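Local structure of D-alanyl-D-alanine carboxypeptidase (Enterococcus faecalis V583, 5ZHF) at residues E159-L164 against N189-Y194; N167-G172 against A201-Y206; G172-Y177 against R195-E200. The protein is a zinc-dependent carboxypeptidase that removes the C-terminal D-alanine from peptidoglycan-derived pentapeptides and probably so contributes to vancomycin resistance. One frame throughout, in Å; residues are numbered along the deposited sequence.

Interaction 1: E159-L164 against N189-Y194. With ZN (zinc ion), chain C.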
loop_
_atom_site.group_PDB
_atom_site.type_symbol
_atom_site.label_atom_id
_atom_site.label_comp_id
_atom_site.label_asym_id
_atom_site.label_seq_id
_atom_site.Cartn_x
_atom_site.Cartn_y
_atom_site.Cartn_z
ATOM N N GLU A 159 10.559 10.579 -8.779
ATOM C CA GLU A 159 10.114 10.334 -10.155
ATOM C C GLU A 159 9.080 9.191 -10.230
ATOM O O GLU A 159 8.059 9.298 -10.911
ATOM C CB GLU A 159 11.306 10.004 -11.065
ATOM C CG GLU A 159 12.134 11.243 -11.378
ATOM C CD GLU A 159 13.491 10.975 -12.010
ATOM O OE1 GLU A 159 14.043 9.869 -11.928
ATOM O OE2 GLU A 159 14.024 11.939 -12.591
ATOM N N VAL A 160 9.387 8.102 -9.543
ATOM C CA VAL A 160 8.473 6.957 -9.462
ATOM C C VAL A 160 7.189 7.334 -8.717
ATOM O O VAL A 160 6.104 6.989 -9.183
ATOM C CB VAL A 160 9.170 5.746 -8.805
ATOM C CG1 VAL A 160 8.164 4.657 -8.432
ATOM C CG2 VAL A 160 10.232 5.223 -9.754
ATOM N N TYR A 161 7.308 8.041 -7.589
ATOM C CA TYR A 161 6.128 8.416 -6.807
ATOM C C TYR A 161 5.212 9.351 -7.581
ATOM O O TYR A 161 3.982 9.191 -7.563
ATOM C CB TYR A 161 6.497 9.033 -5.454
ATOM C CG TYR A 161 7.358 8.176 -4.559
ATOM C CD1 TYR A 161 7.288 6.772 -4.585
ATOM C CD2 TYR A 161 8.233 8.758 -3.645
ATOM C CE1 TYR A 161 8.053 5.995 -3.742
ATOM C CE2 TYR A 161 9.017 7.977 -2.820
ATOM C CZ TYR A 161 8.920 6.597 -2.865
ATOM O OH TYR A 161 9.704 5.825 -2.039
ATOM N N ARG A 162 5.807 10.294 -8.305
ATOM C CA ARG A 162 5.044 11.192 -9.157
ATOM C C ARG A 162 4.337 10.444 -10.285
ATOM O O ARG A 162 3.152 10.678 -10.529
ATOM C CB ARG A 162 5.930 12.313 -9.706
ATOM C CG ARG A 162 5.136 13.338 -10.502
ATOM C CD ARG A 162 6.031 14.445 -10.998
ATOM N NE ARG A 162 7.064 13.946 -11.892
ATOM C CZ ARG A 162 7.969 14.714 -12.493
ATOM N NH1 ARG A 162 7.965 16.035 -12.307
ATOM N NH2 ARG A 162 8.879 14.158 -13.291
ATOM N N TRP A 163 5.039 9.516 -10.951
ATOM C CA TRP A 163 4.448 8.761 -12.028
ATOM C C TRP A 163 3.283 7.925 -11.500
ATOM O O TRP A 163 2.224 7.848 -12.139
ATOM C CB TRP A 163 5.482 7.879 -12.731
ATOM C CG TRP A 163 4.933 7.200 -13.952
ATOM C CD1 TRP A 163 5.017 7.645 -15.242
ATOM C CD2 TRP A 163 4.175 5.980 -13.996
ATOM N NE1 TRP A 163 4.391 6.776 -16.086
ATOM C CE2 TRP A 163 3.839 5.757 -15.350
ATOM C CE3 TRP A 163 3.762 5.045 -13.028
ATOM C CZ2 TRP A 163 3.118 4.645 -15.765
ATOM C CZ3 TRP A 163 3.015 3.947 -13.443
ATOM C CH2 TRP A 163 2.710 3.755 -14.798
ATOM N N LEU A 164 3.488 7.285 -10.348
ATOM C CA LEU A 164 2.426 6.445 -9.783
ATOM C C LEU A 164 1.184 7.296 -9.455
ATOM O O LEU A 164 0.026 6.885 -9.746
ATOM C CB LEU A 164 2.924 5.748 -8.529
ATOM C CG LEU A 164 3.932 4.644 -8.795
ATOM C CD1 LEU A 164 4.636 4.252 -7.514
ATOM C CD2 LEU A 164 3.312 3.431 -9.487
ATOM N N ASN A 189 1.582 10.268 5.079
ATOM C CA ASN A 189 1.844 10.269 3.641
ATOM C C ASN A 189 2.860 9.176 3.295
ATOM O O ASN A 189 4.026 9.275 3.669
ATOM C CB ASN A 189 2.355 11.661 3.226
ATOM C CG ASN A 189 2.763 11.738 1.769
ATOM O OD1 ASN A 189 2.242 11.036 0.927
ATOM N ND2 ASN A 189 3.694 12.642 1.464
ATOM N N GLU A 190 2.398 8.124 2.617
ATOM C CA GLU A 190 3.235 7.008 2.197
ATOM C C GLU A 190 3.156 6.883 0.673
ATOM O O GLU A 190 2.394 6.082 0.136
ATOM C CB GLU A 190 2.779 5.715 2.893
ATOM C CG GLU A 190 2.955 5.827 4.403
ATOM C CD GLU A 190 2.713 4.536 5.135
ATOM O OE1 GLU A 190 1.962 3.670 4.640
ATOM O OE2 GLU A 190 3.260 4.414 6.235
ATOM N N PRO A 191 3.938 7.714 -0.056
ATOM C CA PRO A 191 3.778 7.795 -1.515
ATOM C C PRO A 191 4.212 6.548 -2.284
ATOM O O PRO A 191 4.030 6.482 -3.494
ATOM C CB PRO A 191 4.655 9.005 -1.901
ATOM C CG PRO A 191 5.651 9.099 -0.808
ATOM C CD PRO A 191 4.913 8.716 0.438
ATOM N N TRP A 192 4.797 5.582 -1.559
ATOM C CA TRP A 192 5.141 4.248 -2.065
ATOM C C TRP A 192 4.005 3.216 -2.009
ATOM O O TRP A 192 4.084 2.211 -2.714
ATOM C CB TRP A 192 6.330 3.675 -1.271
ATOM C CG TRP A 192 6.148 3.733 0.188
ATOM C CD1 TRP A 192 5.520 2.820 0.985
ATOM C CD2 TRP A 192 6.577 4.790 1.069
ATOM N NE1 TRP A 192 5.529 3.238 2.276
ATOM C CE2 TRP A 192 6.166 4.444 2.362
ATOM C CE3 TRP A 192 7.257 5.993 0.881
ATOM C CZ2 TRP A 192 6.438 5.250 3.478
ATOM C CZ3 TRP A 192 7.513 6.800 1.989
ATOM C CH2 TRP A 192 7.120 6.415 3.264
ATOM N N HIS A 193 2.995 3.425 -1.161
ATOM C CA HIS A 193 2.043 2.333 -0.836
ATOM C C HIS A 193 0.802 2.403 -1.755
ATOM O O HIS A 193 -0.019 3.317 -1.635
ATOM C CB HIS A 193 1.645 2.371 0.632
ATOM C CG HIS A 193 0.715 1.274 1.036
ATOM N ND1 HIS A 193 1.095 0.224 1.844
ATOM C CD2 HIS A 193 -0.588 1.069 0.734
ATOM C CE1 HIS A 193 0.055 -0.569 2.039
ATOM N NE2 HIS A 193 -0.985 -0.065 1.393
ATOM N N TYR A 194 0.707 1.433 -2.668
ATOM C CA TYR A 194 -0.359 1.325 -3.670
ATOM C C TYR A 194 -1.220 0.073 -3.435
ATOM O O TYR A 194 -0.702 -1.015 -3.146
ATOM C CB TYR A 194 0.220 1.414 -5.100
ATOM C CG TYR A 194 0.448 2.873 -5.415
ATOM C CD1 TYR A 194 1.530 3.567 -4.879
ATOM C CD2 TYR A 194 -0.496 3.605 -6.148
ATOM C CE1 TYR A 194 1.694 4.940 -5.115
ATOM C CE2 TYR A 194 -0.349 4.958 -6.376
ATOM C CZ TYR A 194 0.733 5.639 -5.841
ATOM O OH TYR A 194 0.810 6.992 -6.077
HETATM ZN ZN ZN C . 2.926 -0.358 2.402
HETATM O O HOH W 1 2.835 8.396 -5.062
HETATM O O HOH W 2 3.731 1.027 3.935
#

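Interaction 2: N167-G172 against A201-Y206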
loop_
_atom_site.group_PDB
_atom_site.type_symbol
_atom_site.label_atom_id
_atom_site.label_comp_id
_atom_site.label_asym_id
_atom_site.label_seq_id
_atom_site.Cartn_x
_atom_site.Cartn_y
_atom_site.Cartn_z
ATOM N N ASN A 167 -0.664 8.048 -12.676
ATOM C CA ASN A 167 -0.983 6.937 -13.597
ATOM C C ASN A 167 -1.569 5.642 -13.017
ATOM O O ASN A 167 -2.098 4.823 -13.775
ATOM C CB ASN A 167 0.263 6.546 -14.385
ATOM C CG ASN A 167 0.729 7.638 -15.315
ATOM O OD1 ASN A 167 0.214 7.763 -16.429
ATOM N ND2 ASN A 167 1.689 8.434 -14.866
ATOM N N SER A 168 -1.396 5.394 -11.722
ATOM C CA SER A 168 -1.655 4.077 -11.180
ATOM C C SER A 168 -3.100 3.615 -11.368
ATOM O O SER A 168 -3.358 2.411 -11.507
ATOM C CB SER A 168 -1.338 4.014 -9.700
ATOM O OG SER A 168 -2.209 4.835 -8.930
ATOM N N TYR A 169 -4.015 4.580 -11.314
ATOM C CA TYR A 169 -5.462 4.275 -11.378
ATOM C C TYR A 169 -5.872 3.619 -12.685
ATOM O O TYR A 169 -6.790 2.818 -12.716
ATOM C CB TYR A 169 -6.305 5.542 -11.131
ATOM C CG TYR A 169 -6.248 6.525 -12.265
ATOM C CD1 TYR A 169 -5.232 7.477 -12.337
ATOM C CD2 TYR A 169 -7.198 6.495 -13.299
ATOM C CE1 TYR A 169 -5.165 8.376 -13.390
ATOM C CE2 TYR A 169 -7.143 7.397 -14.350
ATOM C CZ TYR A 169 -6.121 8.333 -14.402
ATOM O OH TYR A 169 -6.020 9.254 -15.459
ATOM N N ARG A 170 -5.150 3.923 -13.760
ATOM C CA ARG A 170 -5.399 3.302 -15.056
ATOM C C ARG A 170 -5.207 1.767 -15.047
ATOM O O ARG A 170 -5.704 1.068 -15.930
ATOM C CB ARG A 170 -4.514 3.974 -16.131
ATOM C CG ARG A 170 -4.791 5.463 -16.306
ATOM C CD ARG A 170 -4.170 6.070 -17.560
ATOM N NE ARG A 170 -2.706 6.080 -17.499
ATOM C CZ ARG A 170 -1.875 5.293 -18.189
ATOM N NH1 ARG A 170 -2.332 4.381 -19.038
ATOM N NH2 ARG A 170 -0.551 5.425 -18.034
ATOM N N PHE A 171 -4.496 1.254 -14.038
ATOM C CA PHE A 171 -4.202 -0.165 -13.850
ATOM C C PHE A 171 -4.857 -0.746 -12.610
ATOM O O PHE A 171 -4.591 -1.891 -12.242
ATOM C CB PHE A 171 -2.688 -0.360 -13.807
ATOM C CG PHE A 171 -2.013 0.303 -14.948
ATOM C CD1 PHE A 171 -1.955 -0.321 -16.180
ATOM C CD2 PHE A 171 -1.500 1.582 -14.816
ATOM C CE1 PHE A 171 -1.378 0.322 -17.280
ATOM C CE2 PHE A 171 -0.923 2.220 -15.904
ATOM C CZ PHE A 171 -0.846 1.577 -17.129
ATOM N N GLY A 172 -5.758 0.024 -12.000
ATOM C CA GLY A 172 -6.537 -0.455 -10.879
ATOM C C GLY A 172 -5.925 -0.226 -9.507
ATOM O O GLY A 172 -6.401 -0.780 -8.535
ATOM N N ALA A 201 -13.191 1.296 -9.761
ATOM C CA ALA A 201 -13.144 2.034 -8.513
ATOM C C ALA A 201 -11.947 2.988 -8.480
ATOM O O ALA A 201 -12.056 4.118 -8.013
ATOM C CB ALA A 201 -13.086 1.090 -7.324
ATOM N N ALA A 202 -10.790 2.530 -8.956
ATOM C CA ALA A 202 -9.590 3.372 -8.885
ATOM C C ALA A 202 -9.757 4.677 -9.650
ATOM O O ALA A 202 -9.335 5.733 -9.196
ATOM C CB ALA A 202 -8.370 2.625 -9.413
ATOM N N THR A 203 -10.399 4.586 -10.800
ATOM C CA THR A 203 -10.584 5.730 -11.659
ATOM C C THR A 203 -11.520 6.742 -11.011
ATOM O O THR A 203 -11.257 7.941 -11.054
ATOM C CB THR A 203 -11.097 5.298 -13.039
ATOM O OG1 THR A 203 -10.189 4.338 -13.622
ATOM C CG2 THR A 203 -11.263 6.509 -13.953
ATOM N N LYS A 204 -12.598 6.254 -10.393
ATOM C CA LYS A 204 -13.523 7.127 -9.663
ATOM C C LYS A 204 -12.847 7.764 -8.463
ATOM O O LYS A 204 -12.969 8.967 -8.229
ATOM C CB LYS A 204 -14.765 6.351 -9.211
ATOM C CG LYS A 204 -15.652 5.895 -10.360
ATOM C CD LYS A 204 -16.860 5.086 -9.887
ATOM C CE LYS A 204 -17.891 4.946 -11.002
ATOM N NZ LYS A 204 -18.782 3.765 -10.812
ATOM N N ILE A 205 -12.102 6.962 -7.704
ATOM C CA ILE A 205 -11.375 7.477 -6.536
ATOM C C ILE A 205 -10.406 8.592 -6.948
ATOM O O ILE A 205 -10.311 9.638 -6.289
ATOM C CB ILE A 205 -10.674 6.319 -5.773
ATOM C CG1 ILE A 205 -11.739 5.479 -5.053
ATOM C CG2 ILE A 205 -9.660 6.843 -4.765
ATOM C CD1 ILE A 205 -11.281 4.116 -4.592
ATOM N N TYR A 206 -9.696 8.366 -8.041
ATOM C CA TYR A 206 -8.725 9.317 -8.525
ATOM C C TYR A 206 -9.396 10.610 -8.987
ATOM O O TYR A 206 -8.984 11.682 -8.578
ATOM C CB TYR A 206 -7.918 8.719 -9.664
ATOM C CG TYR A 206 -6.939 9.714 -10.239
ATOM C CD1 TYR A 206 -5.716 9.949 -9.616
ATOM C CD2 TYR A 206 -7.242 10.434 -11.395
ATOM C CE1 TYR A 206 -4.818 10.861 -10.137
ATOM C CE2 TYR A 206 -6.347 11.357 -11.925
ATOM C CZ TYR A 206 -5.137 11.557 -11.292
ATOM O OH TYR A 206 -4.234 12.468 -11.790
#

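Interaction 3: G172-Y177 against R195-E200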
loop_
_atom_site.group_PDB
_atom_site.type_symbol
_atom_site.label_atom_id
_atom_site.label_comp_id
_atom_site.label_asym_id
_atom_site.label_seq_id
_atom_site.Cartn_x
_atom_site.Cartn_y
_atom_site.Cartn_z
ATOM N N GLY A 172 -5.758 0.024 -12.000
ATOM C CA GLY A 172 -6.537 -0.455 -10.879
ATOM C C GLY A 172 -5.925 -0.226 -9.507
ATOM O O GLY A 172 -6.401 -0.780 -8.535
ATOM N N PHE A 173 -4.841 0.554 -9.419
ATOM C CA PHE A 173 -4.201 0.806 -8.141
ATOM C C PHE A 173 -4.405 2.257 -7.694
ATOM O O PHE A 173 -4.372 3.177 -8.513
ATOM C CB PHE A 173 -2.684 0.547 -8.236
ATOM C CG PHE A 173 -2.318 -0.881 -8.438
ATOM C CD1 PHE A 173 -2.321 -1.436 -9.705
ATOM C CD2 PHE A 173 -1.932 -1.681 -7.362
ATOM C CE1 PHE A 173 -1.956 -2.759 -9.887
ATOM C CE2 PHE A 173 -1.573 -3.012 -7.533
ATOM C CZ PHE A 173 -1.582 -3.542 -8.807
ATOM N N ILE A 174 -4.585 2.453 -6.399
ATOM C CA ILE A 174 -4.709 3.783 -5.809
ATOM C C ILE A 174 -3.573 4.092 -4.844
ATOM O O ILE A 174 -3.017 3.190 -4.171
ATOM C CB ILE A 174 -6.071 3.996 -5.102
ATOM C CG1 ILE A 174 -6.280 2.984 -3.953
ATOM C CG2 ILE A 174 -7.184 3.870 -6.120
ATOM C CD1 ILE A 174 -7.601 3.138 -3.203
ATOM N N ARG A 175 -3.243 5.389 -4.790
ATOM C CA ARG A 175 -2.357 5.937 -3.782
ATOM C C ARG A 175 -3.158 5.922 -2.489
ATOM O O ARG A 175 -4.015 6.785 -2.250
ATOM C CB ARG A 175 -1.915 7.354 -4.168
ATOM C CG ARG A 175 -0.895 7.948 -3.226
ATOM C CD ARG A 175 -0.600 9.377 -3.610
ATOM N NE ARG A 175 0.378 9.991 -2.711
ATOM C CZ ARG A 175 1.006 11.143 -2.964
ATOM N NH1 ARG A 175 0.801 11.801 -4.101
ATOM N NH2 ARG A 175 1.876 11.621 -2.089
ATOM N N ARG A 176 -2.924 4.887 -1.696
ATOM C CA ARG A 176 -3.845 4.523 -0.626
ATOM C C ARG A 176 -3.909 5.537 0.506
ATOM O O ARG A 176 -4.967 5.692 1.141
ATOM C CB ARG A 176 -3.424 3.191 -0.049
ATOM C CG ARG A 176 -4.311 2.642 1.046
ATOM C CD ARG A 176 -5.711 2.414 0.555
ATOM N NE ARG A 176 -6.557 1.863 1.601
ATOM C CZ ARG A 176 -7.227 2.572 2.514
ATOM N NH1 ARG A 176 -7.096 3.901 2.597
ATOM N NH2 ARG A 176 -8.011 1.933 3.377
ATOM N N TYR A 177 -2.773 6.159 0.795
ATOM C CA TYR A 177 -2.620 7.035 1.963
ATOM C C TYR A 177 -2.132 8.418 1.526
ATOM O O TYR A 177 -0.981 8.775 1.758
ATOM C CB TYR A 177 -1.671 6.407 2.967
ATOM C CG TYR A 177 -2.056 5.010 3.420
ATOM C CD1 TYR A 177 -3.311 4.754 3.997
ATOM C CD2 TYR A 177 -1.182 3.930 3.250
ATOM C CE1 TYR A 177 -3.655 3.484 4.427
ATOM C CE2 TYR A 177 -1.527 2.648 3.678
ATOM C CZ TYR A 177 -2.770 2.422 4.246
ATOM O OH TYR A 177 -3.104 1.139 4.673
ATOM N N ARG A 195 -2.541 0.266 -3.539
ATOM C CA ARG A 195 -3.553 -0.763 -3.220
ATOM C C ARG A 195 -4.355 -1.042 -4.466
ATOM O O ARG A 195 -4.832 -0.106 -5.122
ATOM C CB ARG A 195 -4.470 -0.248 -2.103
ATOM C CG ARG A 195 -5.808 -0.955 -1.921
ATOM C CD ARG A 195 -5.684 -2.431 -1.581
ATOM N NE ARG A 195 -6.998 -3.034 -1.770
ATOM C CZ ARG A 195 -7.962 -3.115 -0.875
ATOM N NH1 ARG A 195 -7.785 -2.718 0.383
ATOM N NH2 ARG A 195 -9.127 -3.664 -1.244
ATOM N N TYR A 196 -4.500 -2.322 -4.802
ATOM C CA TYR A 196 -5.349 -2.712 -5.908
ATOM C C TYR A 196 -6.819 -2.719 -5.462
ATOM O O TYR A 196 -7.184 -3.439 -4.525
ATOM C CB TYR A 196 -5.010 -4.098 -6.417
ATOM C CG TYR A 196 -5.835 -4.462 -7.634
ATOM C CD1 TYR A 196 -5.527 -3.944 -8.888
ATOM C CD2 TYR A 196 -6.972 -5.278 -7.511
ATOM C CE1 TYR A 196 -6.285 -4.266 -10.007
ATOM C CE2 TYR A 196 -7.737 -5.605 -8.625
ATOM C CZ TYR A 196 -7.405 -5.104 -9.857
ATOM O OH TYR A 196 -8.145 -5.439 -10.973
ATOM N N VAL A 197 -7.624 -1.931 -6.168
ATOM C CA VAL A 197 -9.097 -1.977 -6.040
ATOM C C VAL A 197 -9.841 -2.290 -7.346
ATOM O O VAL A 197 -11.087 -2.459 -7.328
ATOM C CB VAL A 197 -9.611 -0.661 -5.455
ATOM C CG1 VAL A 197 -9.140 -0.511 -4.028
ATOM C CG2 VAL A 197 -9.223 0.532 -6.317
ATOM N N GLY A 198 -9.124 -2.332 -8.476
ATOM C CA GLY A 198 -9.715 -2.500 -9.803
ATOM C C GLY A 198 -9.870 -1.181 -10.495
ATOM O O GLY A 198 -9.953 -0.127 -9.858
ATOM N N ILE A 199 -9.907 -1.232 -11.818
ATOM C CA ILE A 199 -9.857 -0.042 -12.648
ATOM C C ILE A 199 -11.081 0.853 -12.430
ATOM O O ILE A 199 -10.939 2.055 -12.312
ATOM C CB ILE A 199 -9.651 -0.418 -14.138
ATOM C CG1 ILE A 199 -8.234 -1.011 -14.325
ATOM C CG2 ILE A 199 -9.812 0.788 -15.047
ATOM C CD1 ILE A 199 -7.993 -1.769 -15.609
ATOM N N GLU A 200 -12.265 0.246 -12.326
ATOM C CA GLU A 200 -13.519 1.018 -12.147
ATOM C C GLU A 200 -13.466 1.907 -10.906
ATOM O O GLU A 200 -13.635 3.119 -10.990
ATOM C CB GLU A 200 -14.712 0.062 -12.056
ATOM C CG GLU A 200 -16.076 0.732 -11.993
ATOM C CD GLU A 200 -17.202 -0.290 -12.031
ATOM O OE1 GLU A 200 -17.835 -0.516 -10.979
ATOM O OE2 GLU A 200 -17.434 -0.886 -13.104
#

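Interaction 1: E159-L164 against N189-Y194
Tyr161, on helix 157-167, and Pro191 bring the two backbones closest, 5.8 Å between their CA atoms, where the type I turn from Glu190 to His193 passes beside the helix. This turn carries the Glu-x-x-His element of the M15 zinc peptidases, here Glu-Pro-Trp-His, with the probable proton donor/acceptor Glu190 and the zinc ligand His193. Pro191 CG approaches one face of the Tyr161 ring, 4.2 Å from its centroid, in a CH-pi contact. Farther along the same ring, Tyr161 CE1 lies 3.8 Å from Trp192 CB, and the two aromatic side chains run side by side in the same direction. The phenol ends in a hydrogen bond to Asn149 of strand 145-150. Trp192 CG is tucked between its own backbone N and carbonyl carbon (chi1 51°), which brings CE3 near the tyrosine hydroxyl while NE1 turns toward the metal-bound water 2.

One turn of helix later, Leu164 CB packs 3.5 Å from Tyr194 CZ, and Leu164 CG lies above one face of the Tyr194 ring. Water 1 joins the two backbones at this point: it donates to Tyr161 O and to Pro191 O, and accepts from Tyr194 OH at 2.7 Å. The water thus supplies the polar link in an otherwise apolar contact, giving two carbonyl oxygens and a buried phenol a common partner.

On the far side of the turn, His193 ND1 binds the zinc ion at 2.0 Å, with His140, Asp147 and water 2 as the other ligands. The helix packs on the turn that supplies this one of the three protein ligands. Water 2 lies in the plane of the Trp192 indole at its edge; it accepts a long bond from Trp192 NE1 and donates another, 3.3 Å, to Glu190 OE1.

Interaction 2: N167-G172 against A201-Y206
Behind the stack of Tyr169 on Tyr206, Arg170 NH2 donates a nearly straight hydrogen bond of 2.9 Å to Asn167 OD1, which lies in the guanidinium plane. This bond spans the first part of the 3-10 segment 168-171 that links helix 157-167 to strand 173-175, and Arg170 CG covers one face of the Tyr169 ring. Tyr206, from helix 199-208, covers the opposite face in an offset stack, with centroids 4.1 Å apart and planes only 10° from parallel. The displacement sets Tyr169 CD1 3.5 Å from Tyr206 CG.

The two rings reach the stack by different first torsions. Tyr206 has CG opposite its backbone N (chi1 177°), whereas Tyr169 holds its ring between N and the carbonyl carbon (chi1 71°). Thr203 OG1 meets the Tyr169 ring at its edge, 3.7 Å from CD2, while its hydrogen bond goes to Ile199 O, one helical turn back. Next to the stack, Ala202 CB packs against both Tyr169 O and the carbonyl carbon of Gly172, where the CA atoms of Tyr169 and Ala202 are 4.9 Å apart. The contact is thus essentially apolar and aromatic: shape and ring stacking join the connection to the helix, while the Arg170-Asn167 and Thr203-Ile199 bonds each stay on one side.

Interaction 3: G172-Y177 against R195-E200
Gly172 O receives two backbone N-H groups from the opposite segment: Val197 N at 2.9 Å, almost in line with the carbonyl bond, and Gly198 N at 3.1 Å, in the carbonyl plane on a lone pair. The double acceptor marks the end of an antiparallel pairing between the edge strand 173-175 and strand 193-196. Ile174 and Arg195 form the hydrogen-bonded pair, with Ile174 N to Arg195 O at 2.9 Å and Arg195 N to Ile174 O at 3.0 Å, and Phe173 and Tyr196 form the non-hydrogen-bonded pair beside it.

On the sheet face of Phe173 and Tyr196, the rings meet edge to face. The edge of Tyr196 points at the face of Phe173, centroids 5.3 Å apart and planes at 70°, and Tyr196 CB also sits over the Phe173 ring. Gly198 N lies 3.4 Å above the centre of the Tyr196 ring, so the phenol is layered on the loop where the chain leaves the strand for its next helix, with Gly198 as N-cap. On the face of Ile174 and Arg195, Ile174 CG2 reaches Val197 CG2, just past the strand, at 3.9 Å.

Bent at chi2, Arg176 and Arg195 run alongside each other, Arg176 CD against Arg195 CB, and both form salt bridges to the carboxylate of Glu139, which also hydrogen-bonds the zinc ligand His193. They thus belong to a second shell that probably helps orient this histidine. Arg195 NE is further held by Tyr196 O at 2.8 Å, approached from above the carbonyl plane.

Beyond the strands, Phe173 packs on Tyr76, Leu77 and Leu80 of helix 74-86, while Ile174 and Val197 lean on Ala202 of helix 199-208, leaving the strand pair between the two helices.

From the N terminus, helix 157-167 opens interaction 1, the connection 167-172, which includes a 3-10 segment, opens interaction 2, and strand 173-175 opens interaction 3. The chain then runs through helix 182-185 and returns: residues 189-194 close interaction 1, residues 195-200 close interaction 3, and residues 201-206 close interaction 2. Interaction 3 is therefore enclosed by interaction 2, with which it shares Gly172, whereas interaction 1 crosses both. Strand 193-196 serves interactions 1 and 3. A probable hydrogen bond from Ser168 to Phe173 joins interactions 2 and 3. Interaction 1 ties helix 157-167 to the turn carrying His193; interactions 2 and 3 tie the 167-172 connection and the sheet edge to helix 199-208 and strand 193-196.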